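Local coordinates for protein Pcdhgb2 (Mus musculus, PDB 5SZR) that is probably a calcium-dependent cell-adhesion protein that may help establish specific neuronal connections in the brain, represented here by four extracellular cadherin domains, at residues A[248-253]-A[295-300]; A[252-257]-A[268-273]; A[213-218]-A[307-312]. One frame throughout, in Å; residues are numbered along the deposited sequence.

Overall arrangement
All three interactions lie in one cadherin domain, the third of the four in this piece, and all are partly buried. Interaction 1 is backbone pairing inside a sheet, between edge strand 250-257 and strand 290-299, reaching a calcium ion at one end. Interaction 2 uses the same edge strand but crosses to the opposing sheet, with apolar branches and a single backbone hydrogen bond; Y252 and S253 serve both. These two mix buried residues (Y252, A297, V268) with exposed ones (H300, Q272, D273). Interaction 3 has no hydrogen bond between its segments: buried P213, F215 and V309 meet, with exposed A218 at the margin. A glycan on N308 lies at the surface near Q296 and I255.

Interaction 1 of 3, residues A[248-253]-A[295-300]; sequences GLISYS and LQARDH. With CA (calcium ion), chain O; NAG (2-acetamido-2-deoxy-beta-D-glucopyranose), chain E.
S251 places OG anti to its carbonyl carbon (chi1 -72°), and H300 turns CG the same way (chi1 -70°), which brings the serine oxygen to the edge of the imidazole, near its plane. OG and NE2 of H300 are hydrogen-bonded at 2.7 Å. The neighbouring ring atom, CD2 of H300, rests 3.7 Å from CG of L249, the leucine crossing the ring obliquely. Between the backbones, S251 N gives a bond to R298 O of 2.8 Å, in the carbonyl plane and fairly straight (162° at the hydrogen), and R298 N returns one to S251 O. S253 and Q296 exchange a second pair, with Q296 N 2.9 Å from S253 O. On the opposite face of the sheet from S251, CB of A297 rests against both CG2 of I250 (3.9 Å) and CE1 of Y252 (4.0 Å); the tyrosine OH is held by A239 N. At the strand end, D299 OD2 binds calcium at 2.6 Å, a site completed by N209, N211, D241, D243 and N247, while OD1 accepts from the backbone N of G301 and L305. Antiparallel pairing that runs into an interdomain calcium site is characteristic of the cadherin fold.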
# COMPACT_ATOMS: atom_id res chain seq x y z
N GLY A 248 9.82 -0.07 -2.95
CA GLY A 248 9.05 -1.24 -2.57
C GLY A 248 9.54 -2.53 -3.20
O GLY A 248 8.86 -3.56 -3.14
N LEU A 249 10.73 -2.49 -3.80
CA LEU A 249 11.34 -3.67 -4.40
C LEU A 249 12.13 -4.42 -3.33
O LEU A 249 13.05 -3.85 -2.72
CB LEU A 249 12.24 -3.27 -5.56
CG LEU A 249 12.85 -4.41 -6.39
CD1 LEU A 249 11.76 -5.22 -7.07
CD2 LEU A 249 13.82 -3.85 -7.42
N ILE A 250 11.80 -5.69 -3.11
CA ILE A 250 12.33 -6.47 -1.99
C ILE A 250 13.44 -7.40 -2.48
O ILE A 250 13.34 -8.02 -3.55
CB ILE A 250 11.22 -7.29 -1.31
CG1 ILE A 250 10.04 -6.40 -0.93
CG2 ILE A 250 11.77 -7.99 -0.07
CD1 ILE A 250 10.41 -5.33 0.06
N SER A 251 14.50 -7.50 -1.68
CA SER A 251 15.53 -8.52 -1.86
C SER A 251 15.67 -9.30 -0.56
O SER A 251 15.74 -8.71 0.52
CB SER A 251 16.87 -7.90 -2.25
OG SER A 251 16.83 -7.42 -3.58
N TYR A 252 15.69 -10.63 -0.67
CA TYR A 252 15.84 -11.52 0.47
C TYR A 252 17.26 -12.05 0.56
O TYR A 252 17.93 -12.25 -0.46
CB TYR A 252 14.86 -12.69 0.39
CG TYR A 252 13.43 -12.26 0.18
CD1 TYR A 252 12.66 -11.81 1.24
CD2 TYR A 252 12.86 -12.28 -1.08
CE1 TYR A 252 11.35 -11.40 1.06
CE2 TYR A 252 11.55 -11.88 -1.28
CZ TYR A 252 10.80 -11.44 -0.21
OH TYR A 252 9.50 -11.04 -0.41
N SER A 253 17.72 -12.27 1.79
CA SER A 253 19.06 -12.80 2.03
C SER A 253 19.08 -13.53 3.37
O SER A 253 18.13 -13.45 4.16
CB SER A 253 20.11 -11.68 2.01
OG SER A 253 19.95 -10.80 3.11
N LEU A 295 16.68 -14.70 8.27
CA LEU A 295 16.60 -14.09 6.95
C LEU A 295 16.26 -12.61 7.07
O LEU A 295 15.74 -12.15 8.09
CB LEU A 295 15.57 -14.81 6.08
CG LEU A 295 15.80 -16.30 5.84
CD1 LEU A 295 15.05 -17.13 6.88
CD2 LEU A 295 15.41 -16.71 4.43
N GLN A 296 16.56 -11.87 6.01
CA GLN A 296 16.33 -10.43 5.99
C GLN A 296 15.66 -10.03 4.68
O GLN A 296 16.06 -10.49 3.61
CB GLN A 296 17.64 -9.65 6.16
CG GLN A 296 17.46 -8.15 5.98
CD GLN A 296 18.74 -7.37 6.19
OE1 GLN A 296 19.06 -6.95 7.30
NE2 GLN A 296 19.50 -7.18 5.11
N ALA A 297 14.64 -9.18 4.78
CA ALA A 297 14.02 -8.54 3.63
C ALA A 297 14.44 -7.08 3.60
O ALA A 297 14.33 -6.37 4.60
CB ALA A 297 12.49 -8.64 3.69
N ARG A 298 14.89 -6.62 2.44
CA ARG A 298 15.48 -5.30 2.28
C ARG A 298 14.87 -4.63 1.06
O ARG A 298 14.74 -5.26 0.01
CB ARG A 298 17.00 -5.43 2.12
CG ARG A 298 17.77 -4.13 2.17
CD ARG A 298 19.25 -4.41 1.98
NE ARG A 298 20.06 -3.29 2.46
CZ ARG A 298 20.37 -3.10 3.74
NH1 ARG A 298 21.11 -2.06 4.09
NH2 ARG A 298 19.93 -3.95 4.67
N ASP A 299 14.48 -3.36 1.20
CA ASP A 299 14.00 -2.64 0.02
C ASP A 299 15.17 -1.94 -0.67
O ASP A 299 16.30 -1.90 -0.16
CB ASP A 299 12.87 -1.67 0.37
CG ASP A 299 13.31 -0.49 1.24
OD1 ASP A 299 14.46 -0.01 1.14
OD2 ASP A 299 12.47 -0.01 2.03
N HIS A 300 14.90 -1.37 -1.84
CA HIS A 300 15.91 -0.70 -2.64
C HIS A 300 15.70 0.81 -2.68
O HIS A 300 15.83 1.45 -3.73
CB HIS A 300 15.94 -1.27 -4.06
CG HIS A 300 16.47 -2.67 -4.13
ND1 HIS A 300 17.81 -2.97 -3.97
CD2 HIS A 300 15.84 -3.85 -4.34
CE1 HIS A 300 17.98 -4.27 -4.08
NE2 HIS A 300 16.81 -4.83 -4.31
CA CA O . 10.00 0.67 1.47
C1 NAG E . 18.36 -7.07 10.89
C2 NAG E . 18.47 -5.56 11.09
C3 NAG E . 19.65 -5.03 10.28
C4 NAG E . 20.92 -5.81 10.61
C5 NAG E . 20.67 -7.32 10.51
C6 NAG E . 21.82 -8.17 10.99
C7 NAG E . 16.28 -4.57 11.60
C8 NAG E . 15.08 -3.88 11.06
N2 NAG E . 17.23 -4.89 10.72
O3 NAG E . 19.83 -3.64 10.55
O4 NAG E . 21.95 -5.45 9.70
O5 NAG E . 19.54 -7.68 11.32
O6 NAG E . 23.01 -7.40 11.13
O7 NAG E . 16.40 -4.82 12.80

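Interaction 2 of 3, residues A[252-257]-A[268-273]; sequences YSIIAS and VSVNQD. With NAG (2-acetamido-2-deoxy-beta-D-glucopyranose), chain E.
Two sheets of a cadherin beta sandwich meet here at their margins: strand 250-257, here residues 252-257, is the outermost strand of one and strand 268-270 that of the other. The segment axes approach to 6.4 Å at 140°, too far for continuous pairing, and side chains of I254, V268 and V270 bridge the interval. I254 sends its CG1 arm, anti to the carbonyl carbon (chi1 -65°), across the gap. Its terminal CD1 lies over the backbone of S269, 3.8 Å from S269 CA, and meets CG2 of V268 at 4.0 Å. V270 answers from the far side: its CG1 meets I254 CG1 at 3.9 Å and presses on the backbone at S253 CA, 3.6 Å away. Beyond the valine the chain turns in, and Q272 O accepts a hydrogen bond of 2.9 Å from Y252 N, straight at the hydrogen (162°) but with the donor tilted from the carbonyl plane. Q272 CA approaches Y252 O in return at 3.3 Å, and D273 O lies at the edge of the tyrosine ring, in its plane. N271 OD1 accepts from D273 N, which makes an Asx turn, and also from the backbone N of S274. The chemistry is therefore divided: apolar packing of branched side chains carries the contact between the sheets here, while one directional backbone bond fixes Q272 against the edge strand.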
# COMPACT_ATOMS: atom_id res chain seq x y z
N TYR A 252 15.69 -10.63 -0.67
CA TYR A 252 15.84 -11.52 0.47
C TYR A 252 17.26 -12.05 0.56
O TYR A 252 17.93 -12.25 -0.46
CB TYR A 252 14.86 -12.69 0.39
CG TYR A 252 13.43 -12.26 0.18
CD1 TYR A 252 12.66 -11.81 1.24
CD2 TYR A 252 12.86 -12.28 -1.08
CE1 TYR A 252 11.35 -11.40 1.06
CE2 TYR A 252 11.55 -11.88 -1.28
CZ TYR A 252 10.80 -11.44 -0.21
OH TYR A 252 9.50 -11.04 -0.41
N SER A 253 17.72 -12.27 1.79
CA SER A 253 19.06 -12.80 2.03
C SER A 253 19.08 -13.53 3.37
O SER A 253 18.13 -13.45 4.16
CB SER A 253 20.11 -11.68 2.01
OG SER A 253 19.95 -10.80 3.11
N ILE A 254 20.17 -14.26 3.61
CA ILE A 254 20.39 -14.97 4.86
C ILE A 254 21.55 -14.30 5.58
O ILE A 254 22.65 -14.19 5.02
CB ILE A 254 20.70 -16.46 4.62
CG1 ILE A 254 19.49 -17.18 4.02
CG2 ILE A 254 21.13 -17.13 5.92
CD1 ILE A 254 19.74 -18.67 3.79
N ILE A 255 21.32 -13.88 6.82
CA ILE A 255 22.30 -13.09 7.54
C ILE A 255 22.87 -13.79 8.77
O ILE A 255 23.96 -13.42 9.23
CB ILE A 255 21.72 -11.72 7.94
CG1 ILE A 255 20.49 -11.92 8.81
CG2 ILE A 255 21.39 -10.91 6.70
CD1 ILE A 255 19.90 -10.64 9.34
N ALA A 256 22.19 -14.79 9.33
CA ALA A 256 22.69 -15.44 10.54
C ALA A 256 22.12 -16.85 10.63
O ALA A 256 21.11 -17.17 10.01
CB ALA A 256 22.35 -14.63 11.80
N SER A 257 22.80 -17.67 11.43
CA SER A 257 22.47 -19.08 11.59
C SER A 257 23.30 -19.67 12.71
O SER A 257 24.45 -19.26 12.92
CB SER A 257 22.72 -19.85 10.29
OG SER A 257 22.96 -21.22 10.54
N VAL A 268 21.86 -24.12 3.31
CA VAL A 268 20.68 -23.45 2.80
C VAL A 268 21.08 -22.15 2.12
O VAL A 268 22.10 -21.54 2.44
CB VAL A 268 19.64 -23.17 3.91
CG1 VAL A 268 19.02 -24.47 4.40
CG2 VAL A 268 20.30 -22.41 5.05
N SER A 269 20.26 -21.74 1.16
CA SER A 269 20.36 -20.43 0.52
C SER A 269 18.95 -19.94 0.25
O SER A 269 17.98 -20.69 0.36
CB SER A 269 21.16 -20.50 -0.78
OG SER A 269 20.45 -21.22 -1.77
N VAL A 270 18.84 -18.66 -0.11
CA VAL A 270 17.56 -18.08 -0.49
C VAL A 270 17.75 -17.32 -1.80
O VAL A 270 18.78 -16.66 -2.00
CB VAL A 270 16.98 -17.17 0.61
CG1 VAL A 270 17.79 -15.88 0.76
CG2 VAL A 270 15.52 -16.87 0.35
N ASN A 271 16.79 -17.47 -2.70
CA ASN A 271 16.81 -16.69 -3.93
C ASN A 271 16.44 -15.25 -3.62
O ASN A 271 15.41 -14.99 -2.98
CB ASN A 271 15.84 -17.29 -4.95
CG ASN A 271 15.86 -16.55 -6.27
OD1 ASN A 271 15.27 -15.48 -6.41
ND2 ASN A 271 16.54 -17.12 -7.26
N GLN A 272 17.28 -14.30 -4.04
CA GLN A 272 17.15 -12.92 -3.58
C GLN A 272 15.89 -12.23 -4.11
O GLN A 272 15.45 -11.24 -3.51
CB GLN A 272 18.38 -12.11 -3.99
CG GLN A 272 18.44 -11.80 -5.48
CD GLN A 272 19.46 -10.74 -5.82
OE1 GLN A 272 20.12 -10.19 -4.94
NE2 GLN A 272 19.61 -10.45 -7.11
N ASP A 273 15.30 -12.72 -5.19
CA ASP A 273 14.11 -12.09 -5.75
C ASP A 273 12.82 -12.82 -5.41
O ASP A 273 11.79 -12.17 -5.19
CB ASP A 273 14.25 -11.96 -7.27
CG ASP A 273 15.40 -11.06 -7.68
OD1 ASP A 273 15.76 -10.15 -6.91
OD2 ASP A 273 15.96 -11.27 -8.78
C1 NAG E . 18.36 -7.07 10.89
C2 NAG E . 18.47 -5.56 11.09
C3 NAG E . 19.65 -5.03 10.28
C4 NAG E . 20.92 -5.81 10.61
C5 NAG E . 20.67 -7.32 10.51
C6 NAG E . 21.82 -8.17 10.99
C7 NAG E . 16.28 -4.57 11.60
C8 NAG E . 15.08 -3.88 11.06
N2 NAG E . 17.23 -4.89 10.72
O3 NAG E . 19.83 -3.64 10.55
O4 NAG E . 21.95 -5.45 9.70
O5 NAG E . 19.54 -7.68 11.32
O6 NAG E . 23.01 -7.40 11.13
O7 NAG E . 16.40 -4.82 12.80

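Interaction 3 of 3, residues A[213-218]-A[307-312]; sequences PVFHQA and ANVSMR. With NAG (2-acetamido-2-deoxy-beta-D-glucopyranose), chain E; MAN (alpha-D-mannopyranose), chain Y.
V309 points CG1 straight down on the F215 ring: the methyl stands 3.4 Å from the ring centroid and only 8° off the normal, a CH-pi contact over the centre of one face. The valine reaches it with CG1 between its backbone N and carbonyl carbon (chi1 66°), which leaves CG2 for the chain beyond the ring, 3.4 Å from A218 O. The phenylalanine edge is used too, for CE1 comes within 3.5 Å of A307 O, near the ring plane, while CD1 touches A307 CB at 4.2 Å. The same alanine methyl lies 3.2 Å from P213 O. With an alanine in place of F215, V309 CG1 would probably lose the surface it rests on, and a gap open between the two segments. N308, pointing away from the contact, carries a glycan, ND2 covalently joined to NAG C1 (1.4 Å); on the other sheet H216 ND1 is hydrogen-bonded to a mannose O6 at 2.9 Å. In the sandwich, strand 214-215 pairs with strand 232-240, whose V237 and A239 touch F215, whereas strand 306-316 belongs to the facing sheet, between strands 219-225 and 290-299; A297 and Y252 of that sheet also meet the ring.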
# COMPACT_ATOMS: atom_id res chain seq x y z
N PRO A 213 9.99 -3.16 4.74
CA PRO A 213 9.33 -4.43 4.41
C PRO A 213 8.90 -5.17 5.66
O PRO A 213 9.52 -5.05 6.72
CB PRO A 213 10.42 -5.20 3.64
CG PRO A 213 11.70 -4.45 3.88
CD PRO A 213 11.31 -3.04 4.12
N VAL A 214 7.81 -5.92 5.54
CA VAL A 214 7.24 -6.68 6.65
C VAL A 214 6.98 -8.10 6.16
O VAL A 214 6.28 -8.29 5.15
CB VAL A 214 5.94 -6.05 7.18
CG1 VAL A 214 5.31 -6.95 8.22
CG2 VAL A 214 6.23 -4.67 7.75
N PHE A 215 7.52 -9.09 6.87
CA PHE A 215 7.33 -10.48 6.48
C PHE A 215 5.90 -10.93 6.74
O PHE A 215 5.26 -10.50 7.70
CB PHE A 215 8.31 -11.39 7.22
CG PHE A 215 9.69 -11.41 6.64
CD1 PHE A 215 10.70 -10.63 7.18
CD2 PHE A 215 9.98 -12.20 5.54
CE1 PHE A 215 11.98 -10.65 6.64
CE2 PHE A 215 11.25 -12.22 4.99
CZ PHE A 215 12.25 -11.45 5.54
N HIS A 216 5.41 -11.81 5.87
CA HIS A 216 4.03 -12.28 5.96
C HIS A 216 3.79 -13.10 7.23
O HIS A 216 2.66 -13.16 7.72
CB HIS A 216 3.69 -13.09 4.71
CG HIS A 216 2.24 -13.45 4.58
ND1 HIS A 216 1.34 -12.66 3.91
CD2 HIS A 216 1.55 -14.52 5.02
CE1 HIS A 216 0.15 -13.22 3.95
NE2 HIS A 216 0.25 -14.36 4.62
N GLN A 217 4.84 -13.72 7.78
CA GLN A 217 4.77 -14.42 9.05
C GLN A 217 5.78 -13.85 10.03
O GLN A 217 6.83 -13.33 9.64
CB GLN A 217 5.03 -15.93 8.88
CG GLN A 217 4.15 -16.60 7.86
CD GLN A 217 4.42 -18.08 7.73
OE1 GLN A 217 5.16 -18.67 8.53
NE2 GLN A 217 3.81 -18.71 6.72
N ALA A 218 5.46 -13.96 11.33
CA ALA A 218 6.36 -13.48 12.37
C ALA A 218 7.62 -14.35 12.48
O ALA A 218 8.68 -13.86 12.87
CB ALA A 218 5.64 -13.44 13.71
N ALA A 307 13.72 -5.72 7.32
CA ALA A 307 13.20 -6.48 8.44
C ALA A 307 13.92 -7.82 8.52
O ALA A 307 14.47 -8.32 7.53
CB ALA A 307 11.69 -6.71 8.34
N ASN A 308 13.91 -8.40 9.72
CA ASN A 308 14.54 -9.67 10.02
C ASN A 308 13.50 -10.65 10.53
O ASN A 308 12.61 -10.28 11.30
CB ASN A 308 15.62 -9.51 11.07
CG ASN A 308 16.76 -8.67 10.58
OD1 ASN A 308 17.20 -8.81 9.44
ND2 ASN A 308 17.25 -7.79 11.44
N VAL A 309 13.62 -11.91 10.11
CA VAL A 309 12.68 -12.95 10.52
C VAL A 309 13.48 -14.21 10.83
O VAL A 309 14.50 -14.49 10.21
CB VAL A 309 11.61 -13.21 9.44
CG1 VAL A 309 12.23 -13.80 8.18
CG2 VAL A 309 10.50 -14.10 9.98
N SER A 310 13.01 -14.95 11.83
CA SER A 310 13.66 -16.18 12.25
C SER A 310 13.01 -17.38 11.56
O SER A 310 11.77 -17.47 11.51
CB SER A 310 13.60 -16.35 13.77
OG SER A 310 14.19 -17.58 14.16
N MET A 311 13.83 -18.28 11.04
CA MET A 311 13.35 -19.54 10.48
C MET A 311 14.03 -20.69 11.20
O MET A 311 15.25 -20.69 11.39
CB MET A 311 13.63 -19.63 8.98
CG MET A 311 13.30 -20.98 8.39
SD MET A 311 13.66 -21.11 6.63
CE MET A 311 12.23 -20.28 5.93
N ARG A 312 13.23 -21.67 11.62
CA ARG A 312 13.75 -22.92 12.16
C ARG A 312 13.41 -24.06 11.20
O ARG A 312 12.28 -24.16 10.71
CB ARG A 312 13.17 -23.21 13.55
CG ARG A 312 13.64 -24.54 14.12
CD ARG A 312 13.16 -24.75 15.54
NE ARG A 312 13.91 -23.97 16.51
CZ ARG A 312 15.08 -24.34 17.03
NH1 ARG A 312 15.64 -25.49 16.67
NH2 ARG A 312 15.70 -23.57 17.91
C1 NAG E . 18.36 -7.07 10.89
C2 NAG E . 18.47 -5.56 11.09
C3 NAG E . 19.65 -5.03 10.28
C4 NAG E . 20.92 -5.81 10.61
C5 NAG E . 20.67 -7.32 10.51
C6 NAG E . 21.82 -8.17 10.99
C7 NAG E . 16.28 -4.57 11.60
C8 NAG E . 15.08 -3.88 11.06
N2 NAG E . 17.23 -4.89 10.72
O3 NAG E . 19.83 -3.64 10.55
O4 NAG E . 21.95 -5.45 9.70
O5 NAG E . 19.54 -7.68 11.32
O6 NAG E . 23.01 -7.40 11.13
O7 NAG E . 16.40 -4.82 12.80
C1 MAN Y . 4.46 -12.99 -0.49
C2 MAN Y . 4.76 -12.57 -1.94
C3 MAN Y . 4.93 -11.05 -2.02
C4 MAN Y . 3.77 -10.31 -1.36
C5 MAN Y . 3.49 -10.84 0.06
C6 MAN Y . 2.21 -10.26 0.64
O2 MAN Y . 3.67 -12.88 -2.81
O3 MAN Y . 5.07 -10.61 -3.37
O4 MAN Y . 4.09 -8.93 -1.27
O5 MAN Y . 3.36 -12.29 0.05
O6 MAN Y . 2.13 -10.61 2.02